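Local structure of A-type flavoprotein (Giardia intestinalis, 2Q9U) at residues Arg182-Met193 with Val232-Ala242; His194-Asn202 with Ile298-Tyr306. The protein scavenges dioxygen as a flavodiiron protein, probably passing electrons from bound flavin mononucleotide to an oxo-bridged pair of iron atoms. One frame throughout, in Å; residues are numbered along the deposited sequence.

Contact 1 of 2, residues Arg182-Met193 with Val232-Ala242; sequences RWADECDVSHVM and VSWRGDAMGLA
R235 sets its CG between backbone N and carbonyl carbon (chi1 72°) and runs extended from CG to NE, a course that lays the guanidinium flat over one face of the W183 indole. D185 also places its CG between its N and carbonyl carbon (chi1 55°), and that turn brings the carboxylate to the guanidinium edge. The stack is nearly parallel: R235 CZ stands 3.6 Å from the centroid of the five-membered ring of W183, a cation-pi contact, while R235 CD lies over the six-membered ring. At the edge a salt bridge grips side-on through two hydrogen bonds, R235 NE to D185 OD2 at 2.8 Å and R235 NH2 to D185 OD1 at 2.9 Å. Held over the face and in its own plane, the guanidinium has little freedom to turn; arginine suits the place because its apolar shaft can lie on the indole while its flat cation donates at the edge. Water 2 ties D185 OD2 to the backbone N of R235.

The backbones of W183 and S233 form a single beta bridge, with S233 N bonded to R182 O (2.8 Å) and A184 N to S233 O (2.9 Å). Through it the turn before helix 189-204 meets the edge of the six-stranded sheet of the metallo-beta-lactamase-like domain, where W234 pairs with I226.

The W234 ring is sandwiched between small methyls, A184 CB over one face and A242 CB over the other, and its NE1 is bonded to F173 O. Alanine's lone methyl suits a place so close to a flat ring. M193 SD comes 3.7 Å from W234 CH2 in an oblique Met-aromatic contact. V192 and V232 meet tip to tip, V192 CG1 to V232 CG2 at a tight 3.4 Å.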
loop_
_atom_site.group_PDB
_atom_site.type_symbol
_atom_site.label_atom_id
_atom_site.label_comp_id
_atom_site.label_asym_id
_atom_site.label_seq_id
_atom_site.Cartn_x
_atom_site.Cartn_y
_atom_site.Cartn_z
ATOM N N ARG A 182 4.554 21.258 20.753
ATOM C CA ARG A 182 3.985 22.416 20.076
ATOM C C ARG A 182 5.001 23.326 19.428
ATOM O O ARG A 182 4.635 24.156 18.597
ATOM C CB ARG A 182 3.044 23.209 21.005
ATOM C CG ARG A 182 1.918 22.335 21.607
ATOM C CD ARG A 182 0.944 21.743 20.519
ATOM N NE ARG A 182 0.217 20.626 21.153
ATOM C CZ ARG A 182 0.096 19.405 20.684
ATOM N NH1 ARG A 182 0.568 19.072 19.464
ATOM N NH2 ARG A 182 -0.556 18.517 21.443
ATOM N N TRP A 183 6.277 23.186 19.802
ATOM C CA TRP A 183 7.309 24.090 19.301
ATOM C C TRP A 183 8.414 23.340 18.561
ATOM O O TRP A 183 8.819 22.260 18.980
ATOM C CB TRP A 183 7.971 24.831 20.445
ATOM C CG TRP A 183 7.085 25.697 21.275
ATOM C CD1 TRP A 183 6.610 25.422 22.525
ATOM C CD2 TRP A 183 6.617 27.005 20.938
ATOM N NE1 TRP A 183 5.867 26.489 22.990
ATOM C CE2 TRP A 183 5.866 27.478 22.045
ATOM C CE3 TRP A 183 6.753 27.826 19.802
ATOM C CZ2 TRP A 183 5.232 28.735 22.049
ATOM C CZ3 TRP A 183 6.138 29.096 19.813
ATOM C CH2 TRP A 183 5.384 29.525 20.933
ATOM N N ALA A 184 8.935 23.977 17.519
ATOM C CA ALA A 184 9.972 23.386 16.663
ATOM C C ALA A 184 11.226 23.020 17.477
ATOM O O ALA A 184 11.823 21.947 17.288
ATOM C CB ALA A 184 10.325 24.359 15.516
ATOM N N ASP A 185 11.588 23.910 18.407
ATOM C CA ASP A 185 12.806 23.769 19.211
ATOM C C ASP A 185 12.748 22.588 20.193
ATOM O O ASP A 185 13.783 22.088 20.640
ATOM C CB ASP A 185 13.103 25.105 19.934
ATOM C CG ASP A 185 11.934 25.583 20.776
ATOM O OD1 ASP A 185 11.838 25.182 21.947
ATOM O OD2 ASP A 185 11.070 26.333 20.268
ATOM N N GLU A 186 11.537 22.131 20.523
ATOM C CA GLU A 186 11.358 20.915 21.301
ATOM C C GLU A 186 11.513 19.622 20.506
ATOM O O GLU A 186 11.528 18.545 21.094
ATOM C CB GLU A 186 10.008 20.914 22.007
ATOM C CG GLU A 186 9.796 22.147 22.901
ATOM C CD GLU A 186 8.367 22.283 23.365
ATOM O OE1 GLU A 186 7.443 22.001 22.577
ATOM O OE2 GLU A 186 8.170 22.676 24.534
ATOM N N CYS A 187 11.611 19.740 19.179
ATOM C CA CYS A 187 11.758 18.602 18.280
ATOM C C CYS A 187 13.184 18.569 17.768
ATOM O O CYS A 187 14.006 19.369 18.228
ATOM C CB CYS A 187 10.784 18.761 17.109
ATOM S SG CYS A 187 9.075 18.856 17.644
ATOM N N ASP A 188 13.500 17.674 16.824
ATOM C CA ASP A 188 14.753 17.855 16.056
ATOM C C ASP A 188 14.463 18.923 15.034
ATOM O O ASP A 188 13.683 18.685 14.128
ATOM C CB ASP A 188 15.227 16.571 15.335
ATOM C CG ASP A 188 15.772 15.541 16.297
ATOM O OD1 ASP A 188 16.378 15.933 17.325
ATOM O OD2 ASP A 188 15.570 14.342 16.043
ATOM N N VAL A 189 15.074 20.105 15.187
ATOM C CA VAL A 189 14.783 21.222 14.284
ATOM C C VAL A 189 15.089 20.870 12.841
ATOM O O VAL A 189 14.342 21.258 11.959
ATOM C CB VAL A 189 15.497 22.536 14.720
ATOM C CG1 VAL A 189 15.296 23.648 13.679
ATOM C CG2 VAL A 189 14.908 22.987 16.039
ATOM N N SER A 190 16.147 20.091 12.585
ATOM C CA SER A 190 16.425 19.686 11.207
ATOM C C SER A 190 15.297 18.843 10.606
ATOM O O SER A 190 14.994 18.980 9.428
ATOM C CB SER A 190 17.806 19.000 11.038
ATOM O OG SER A 190 17.889 17.798 11.768
ATOM N N HIS A 191 14.682 17.987 11.417
ATOM C CA HIS A 191 13.542 17.200 10.978
ATOM C C HIS A 191 12.322 18.100 10.657
ATOM O O HIS A 191 11.662 17.920 9.638
ATOM C CB HIS A 191 13.144 16.152 12.031
ATOM C CG HIS A 191 12.032 15.260 11.563
ATOM N ND1 HIS A 191 12.101 14.568 10.373
ATOM C CD2 HIS A 191 10.823 14.968 12.099
ATOM C CE1 HIS A 191 10.982 13.889 10.193
ATOM N NE2 HIS A 191 10.189 14.118 11.221
ATOM N N VAL A 192 12.046 19.063 11.533
ATOM C CA VAL A 192 10.948 20.014 11.320
ATOM C C VAL A 192 11.222 20.783 10.019
ATOM O O VAL A 192 10.322 20.979 9.196
ATOM C CB VAL A 192 10.787 20.988 12.491
ATOM C CG1 VAL A 192 9.564 21.957 12.225
ATOM C CG2 VAL A 192 10.594 20.234 13.816
ATOM N N MET A 193 12.483 21.179 9.806
ATOM C CA MET A 193 12.825 21.929 8.607
ATOM C C MET A 193 12.667 21.095 7.366
ATOM O O MET A 193 12.226 21.607 6.332
ATOM C CB MET A 193 14.228 22.546 8.696
ATOM C CG MET A 193 14.320 23.732 9.621
ATOM S SD MET A 193 13.246 25.129 9.095
ATOM C CE MET A 193 13.735 25.368 7.375
ATOM N N VAL A 232 4.275 22.134 14.099
ATOM C CA VAL A 232 4.830 22.878 15.226
ATOM C C VAL A 232 4.948 24.366 14.910
ATOM O O VAL A 232 4.950 24.791 13.731
ATOM C CB VAL A 232 6.202 22.320 15.727
ATOM C CG1 VAL A 232 6.037 20.896 16.216
ATOM C CG2 VAL A 232 7.258 22.393 14.629
ATOM N N SER A 233 5.021 25.144 15.979
ATOM C CA SER A 233 5.136 26.595 15.877
ATOM C C SER A 233 6.570 27.031 16.169
ATOM O O SER A 233 7.422 26.218 16.569
ATOM C CB SER A 233 4.132 27.244 16.839
ATOM O OG SER A 233 2.835 27.026 16.346
ATOM N N TRP A 234 6.840 28.319 15.955
ATOM C CA TRP A 234 8.191 28.823 15.834
ATOM C C TRP A 234 8.480 29.960 16.819
ATOM O O TRP A 234 7.648 30.889 17.025
ATOM C CB TRP A 234 8.435 29.342 14.397
ATOM C CG TRP A 234 8.191 28.330 13.330
ATOM C CD1 TRP A 234 7.013 28.103 12.638
ATOM C CD2 TRP A 234 9.142 27.385 12.826
ATOM N NE1 TRP A 234 7.187 27.057 11.751
ATOM C CE2 TRP A 234 8.480 26.603 11.845
ATOM C CE3 TRP A 234 10.488 27.112 13.120
ATOM C CZ2 TRP A 234 9.125 25.586 11.133
ATOM C CZ3 TRP A 234 11.135 26.064 12.413
ATOM C CH2 TRP A 234 10.445 25.331 11.435
ATOM N N ARG A 235 9.668 29.907 17.395
ATOM C CA ARG A 235 10.204 30.958 18.229
ATOM C C ARG A 235 11.765 30.944 18.190
ATOM O O ARG A 235 12.339 30.095 17.649
ATOM C CB ARG A 235 9.665 30.834 19.658
ATOM C CG ARG A 235 10.258 29.657 20.406
ATOM C CD ARG A 235 9.565 29.285 21.671
ATOM N NE ARG A 235 9.905 27.985 22.201
ATOM C CZ ARG A 235 9.487 27.526 23.359
ATOM N NH1 ARG A 235 8.746 28.244 24.134
ATOM N NH2 ARG A 235 9.828 26.357 23.746
ATOM N N GLY A 236 12.374 31.946 18.770
ATOM C CA GLY A 236 13.805 32.061 18.792
ATOM C C GLY A 236 14.590 31.809 17.528
ATOM O O GLY A 236 14.174 32.127 16.460
ATOM N N ASP A 237 15.726 31.151 17.693
ATOM C CA ASP A 237 16.573 30.779 16.587
ATOM C C ASP A 237 15.885 29.953 15.515
ATOM O O ASP A 237 16.113 30.186 14.348
ATOM C CB ASP A 237 17.857 30.072 17.016
ATOM C CG ASP A 237 18.739 30.919 17.924
ATOM O OD1 ASP A 237 18.734 32.121 17.813
ATOM O OD2 ASP A 237 19.424 30.353 18.724
ATOM N N ALA A 238 15.107 28.948 15.927
ATOM C CA ALA A 238 14.464 28.099 14.931
ATOM C C ALA A 238 13.535 28.909 14.032
ATOM O O ALA A 238 13.431 28.647 12.834
ATOM C CB ALA A 238 13.700 26.971 15.609
ATOM N N MET A 239 12.862 29.893 14.620
ATOM C CA MET A 239 12.043 30.824 13.854
ATOM C C MET A 239 12.843 31.571 12.774
ATOM O O MET A 239 12.358 31.749 11.648
ATOM C CB MET A 239 11.338 31.806 14.801
ATOM C CG MET A 239 10.380 32.788 14.073
ATOM S SD MET A 239 9.660 33.983 15.228
ATOM C CE MET A 239 11.093 34.778 15.977
ATOM N N GLY A 240 14.067 31.974 13.124
ATOM C CA GLY A 240 15.009 32.615 12.172
ATOM C C GLY A 240 15.322 31.743 10.966
ATOM O O GLY A 240 15.326 32.215 9.823
ATOM N N LEU A 241 15.548 30.454 11.214
ATOM C CA LEU A 241 15.789 29.466 10.156
ATOM C C LEU A 241 14.601 29.318 9.193
ATOM O O LEU A 241 14.767 29.228 7.965
ATOM C CB LEU A 241 16.093 28.094 10.797
ATOM C CG LEU A 241 17.371 27.971 11.643
ATOM C CD1 LEU A 241 17.579 26.508 12.096
ATOM C CD2 LEU A 241 18.597 28.485 10.862
ATOM N N ALA A 242 13.406 29.242 9.772
ATOM C CA ALA A 242 12.204 29.062 8.989
ATOM C C ALA A 242 12.018 30.270 8.052
ATOM O O ALA A 242 11.770 30.108 6.853
ATOM C CB ALA A 242 11.024 28.911 9.910
HETATM O O HOH W 1 2.025 24.644 17.365
HETATM O O HOH W 2 10.851 27.218 17.855
#

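Contact 2 of 2, residues His194-Asn202 with Ile298-Tyr306; sequences HLFKEYTAN and ITKVALHTY. With NO3 (nitrate ion), chain C.
N202 supplies the direct hydrogen bond between the two helices: its ND2 reaches T299 O at 3.2 Å, with an N-H...O angle of 165°. The same nitrogen also donates to E198 O, one turn back in its own helix, at 2.8 Å. Both acceptors lie in the amide plane; T299 O and E198 O each also accept a helical backbone N-H. An asparagine fits because one NH2 can serve two carbonyls while OD1 remains for Y332 OH. A second polar link runs through water 3, which donates to E198 OE2 and accepts from K300 NZ. K300 is further held by salt bridges to D297 and D36.

Mostly van der Waals packing fills the crossing, where the axes pass 8.2 Å apart at 99°, close to perpendicular. A201, with only a methyl, fits its CB 3.6 Å from Y306 CB and also close to A302 O; the backbones come closest at E198 and L303. L303, with CG anti to its N (chi1 173°), splits its methyls: CD1 lies against the backbone of E198, 3.8 Å from its CA, and CD2 meets the imidazole of H194 through carbon, at CE1, 3.5 Å away. T299 CG2 likewise leans on the carboxylate carbon of E198, and its OG1 is bonded to H34 N.

The Y306 ring is met obliquely by A201 CB, T200 CG2 and K197 CG, and its hydroxyl is bonded to E245.

The crossing joins the beta-lactamase-like domain to the flavodoxin-like one. Its chemistry implies a tie at one point: the two in-plane bonds of the N202 amide restrict its rotation and pin helix to helix there, whereas the charge of K300 is probably met mainly by D297 and D36, E198 being reached through water.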
loop_
_atom_site.group_PDB
_atom_site.type_symbol
_atom_site.label_atom_id
_atom_site.label_comp_id
_atom_site.label_asym_id
_atom_site.label_seq_id
_atom_site.Cartn_x
_atom_site.Cartn_y
_atom_site.Cartn_z
ATOM N N HIS A 194 13.019 19.810 7.460
ATOM C CA HIS A 194 12.754 18.884 6.348
ATOM C C HIS A 194 11.269 18.903 5.960
ATOM O O HIS A 194 10.928 19.031 4.782
ATOM C CB HIS A 194 13.221 17.471 6.715
ATOM C CG HIS A 194 12.723 16.409 5.793
ATOM N ND1 HIS A 194 13.434 15.982 4.700
ATOM C CD2 HIS A 194 11.571 15.697 5.798
ATOM C CE1 HIS A 194 12.752 15.037 4.073
ATOM N NE2 HIS A 194 11.613 14.851 4.714
ATOM N N LEU A 195 10.382 18.783 6.943
ATOM C CA LEU A 195 8.941 18.747 6.645
ATOM C C LEU A 195 8.420 20.126 6.236
ATOM O O LEU A 195 7.476 20.239 5.428
ATOM C CB LEU A 195 8.178 18.192 7.857
ATOM C CG LEU A 195 8.468 16.705 8.155
ATOM C CD1 LEU A 195 7.786 16.326 9.477
ATOM C CD2 LEU A 195 7.999 15.779 6.998
ATOM N N PHE A 196 9.049 21.175 6.789
ATOM C CA PHE A 196 8.714 22.569 6.443
ATOM C C PHE A 196 9.006 22.775 4.946
ATOM O O PHE A 196 8.215 23.373 4.215
ATOM C CB PHE A 196 9.550 23.507 7.325
ATOM C CG PHE A 196 9.459 24.985 6.964
ATOM C CD1 PHE A 196 10.260 25.534 5.959
ATOM C CD2 PHE A 196 8.604 25.830 7.675
ATOM C CE1 PHE A 196 10.200 26.909 5.668
ATOM C CE2 PHE A 196 8.556 27.208 7.401
ATOM C CZ PHE A 196 9.344 27.735 6.398
ATOM N N LYS A 197 10.147 22.251 4.495
ATOM C CA LYS A 197 10.508 22.266 3.058
ATOM C C LYS A 197 9.580 21.417 2.197
ATOM O O LYS A 197 9.210 21.808 1.074
ATOM C CB LYS A 197 11.953 21.813 2.843
ATOM C CG LYS A 197 12.988 22.830 3.291
ATOM C CD LYS A 197 14.403 22.239 3.123
ATOM C CE LYS A 197 15.466 23.115 3.747
ATOM N NZ LYS A 197 16.839 22.479 3.717
ATOM N N GLU A 198 9.179 20.253 2.712
ATOM C CA GLU A 198 8.259 19.419 1.938
ATOM C C GLU A 198 6.927 20.170 1.754
ATOM O O GLU A 198 6.299 20.119 0.679
ATOM C CB GLU A 198 8.042 18.058 2.623
ATOM C CG GLU A 198 7.401 17.009 1.698
ATOM C CD GLU A 198 7.156 15.701 2.418
ATOM O OE1 GLU A 198 6.369 15.708 3.383
ATOM O OE2 GLU A 198 7.757 14.680 2.029
ATOM N N TYR A 199 6.480 20.834 2.820
ATOM C CA TYR A 199 5.219 21.600 2.740
ATOM C C TYR A 199 5.336 22.733 1.707
ATOM O O TYR A 199 4.448 22.926 0.849
ATOM C CB TYR A 199 4.858 22.165 4.111
ATOM C CG TYR A 199 3.482 22.747 4.136
ATOM C CD1 TYR A 199 3.248 24.063 3.711
ATOM C CD2 TYR A 199 2.396 21.986 4.606
ATOM C CE1 TYR A 199 1.956 24.620 3.740
ATOM C CE2 TYR A 199 1.110 22.530 4.650
ATOM C CZ TYR A 199 0.896 23.845 4.207
ATOM O OH TYR A 199 -0.390 24.348 4.255
ATOM N N THR A 200 6.431 23.478 1.786
ATOM C CA THR A 200 6.698 24.576 0.841
ATOM C C THR A 200 6.668 24.088 -0.612
ATOM O O THR A 200 5.978 24.662 -1.474
ATOM C CB THR A 200 8.057 25.227 1.114
ATOM O OG1 THR A 200 8.124 25.596 2.490
ATOM C CG2 THR A 200 8.204 26.484 0.255
ATOM N N ALA A 201 7.425 23.019 -0.872
ATOM C CA ALA A 201 7.526 22.436 -2.207
ATOM C C ALA A 201 6.161 22.011 -2.758
ATOM O O ALA A 201 5.856 22.269 -3.931
ATOM C CB ALA A 201 8.516 21.192 -2.164
ATOM N N ASN A 202 5.330 21.385 -1.911
ATOM C CA ASN A 202 4.076 20.748 -2.363
ATOM C C ASN A 202 2.857 21.638 -2.381
ATOM O O ASN A 202 1.939 21.393 -3.146
ATOM C CB ASN A 202 3.738 19.536 -1.495
ATOM C CG ASN A 202 4.557 18.320 -1.871
ATOM O OD1 ASN A 202 4.167 17.545 -2.741
ATOM N ND2 ASN A 202 5.700 18.152 -1.215
ATOM N N ILE A 298 4.644 11.357 -5.605
ATOM C CA ILE A 298 4.781 12.697 -6.178
ATOM C C ILE A 298 5.166 13.713 -5.082
ATOM O O ILE A 298 5.774 14.736 -5.369
ATOM C CB ILE A 298 3.467 13.135 -6.930
ATOM C CG1 ILE A 298 2.238 13.042 -5.986
ATOM C CG2 ILE A 298 3.296 12.319 -8.255
ATOM C CD1 ILE A 298 0.978 13.739 -6.508
ATOM N N THR A 299 4.789 13.438 -3.831
ATOM C CA THR A 299 5.133 14.340 -2.721
ATOM C C THR A 299 6.665 14.445 -2.530
ATOM O O THR A 299 7.225 15.532 -2.309
ATOM C CB THR A 299 4.456 13.889 -1.399
ATOM O OG1 THR A 299 3.059 13.655 -1.654
ATOM C CG2 THR A 299 4.625 14.964 -0.295
ATOM N N LYS A 300 7.324 13.299 -2.621
ATOM C CA LYS A 300 8.778 13.232 -2.531
ATOM C C LYS A 300 9.452 13.794 -3.801
ATOM O O LYS A 300 10.519 14.422 -3.735
ATOM C CB LYS A 300 9.178 11.784 -2.207
ATOM C CG LYS A 300 8.705 11.461 -0.756
ATOM C CD LYS A 300 8.853 10.022 -0.320
ATOM C CE LYS A 300 8.215 9.853 1.077
ATOM N NZ LYS A 300 6.700 10.017 1.077
ATOM N N VAL A 301 8.823 13.575 -4.947
ATOM C CA VAL A 301 9.322 14.178 -6.197
ATOM C C VAL A 301 9.384 15.720 -6.024
ATOM O O VAL A 301 10.395 16.378 -6.368
ATOM C CB VAL A 301 8.448 13.744 -7.417
ATOM C CG1 VAL A 301 8.822 14.510 -8.688
ATOM C CG2 VAL A 301 8.573 12.205 -7.668
ATOM N N ALA A 302 8.304 16.288 -5.502
ATOM C CA ALA A 302 8.237 17.744 -5.253
ATOM C C ALA A 302 9.307 18.143 -4.249
ATOM O O ALA A 302 10.062 19.071 -4.487
ATOM C CB ALA A 302 6.833 18.171 -4.784
ATOM N N LEU A 303 9.397 17.416 -3.140
ATOM C CA LEU A 303 10.439 17.691 -2.143
ATOM C C LEU A 303 11.857 17.815 -2.742
ATOM O O LEU A 303 12.604 18.772 -2.442
ATOM C CB LEU A 303 10.429 16.589 -1.085
ATOM C CG LEU A 303 11.549 16.565 -0.028
ATOM C CD1 LEU A 303 11.518 17.867 0.840
ATOM C CD2 LEU A 303 11.460 15.324 0.842
ATOM N N HIS A 304 12.239 16.845 -3.562
ATOM C CA HIS A 304 13.603 16.775 -4.039
ATOM C C HIS A 304 13.898 17.703 -5.195
ATOM O O HIS A 304 14.955 18.308 -5.228
ATOM C CB HIS A 304 14.050 15.313 -4.288
ATOM C CG HIS A 304 14.239 14.558 -3.011
ATOM N ND1 HIS A 304 15.260 14.850 -2.132
ATOM C CD2 HIS A 304 13.515 13.570 -2.432
ATOM C CE1 HIS A 304 15.185 14.045 -1.083
ATOM N NE2 HIS A 304 14.127 13.271 -1.236
ATOM N N THR A 305 12.951 17.837 -6.113
ATOM C CA THR A 305 13.097 18.772 -7.238
ATOM C C THR A 305 13.129 20.238 -6.772
ATOM O O THR A 305 13.814 21.062 -7.393
ATOM C CB THR A 305 12.006 18.575 -8.321
ATOM O OG1 THR A 305 10.689 18.714 -7.750
ATOM C CG2 THR A 305 12.126 17.183 -8.983
ATOM N N TYR A 306 12.343 20.556 -5.755
ATOM C CA TYR A 306 12.417 21.830 -5.029
ATOM C C TYR A 306 13.831 22.444 -4.899
ATOM O O TYR A 306 14.052 23.539 -5.286
ATOM C CB TYR A 306 11.726 21.705 -3.670
ATOM C CG TYR A 306 11.865 22.862 -2.708
ATOM C CD1 TYR A 306 11.111 23.971 -2.832
ATOM C CD2 TYR A 306 12.733 22.808 -1.644
ATOM C CE1 TYR A 306 11.223 25.015 -1.935
ATOM C CE2 TYR A 306 12.870 23.821 -0.770
ATOM C CZ TYR A 306 12.098 24.933 -0.918
ATOM O OH TYR A 306 12.199 25.946 -0.048
HETATM N N NO3 C . -2.935 22.643 3.071
HETATM O O1 NO3 C . -2.435 21.510 2.465
HETATM O O2 NO3 C . -2.859 22.734 4.437
HETATM O O3 NO3 C . -3.454 23.701 2.354
HETATM O O HOH W 3 5.924 12.555 1.773
#

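In the fold
Helix 189-204 carries both contacts: its first turns pack on 232-242 in contact 1, and the next turns cross 298-306 in contact 2. The two centres are about 17 Å apart, and F196 connects them, its CZ 3.4 Å from A242 O and its CD2 3.5 Å from W234 CZ2. Contact 1 stays within one domain, whereas contact 2 spans two. Neither supplies an annotated ligand residue. Contact 1 lies farther off, its S233 side chain about 13 Å from the diiron centre, whereas in contact 2 the N202 side chain is about 8 Å from a flavin mononucleotide and Y199, on the same helix, touches the diiron group.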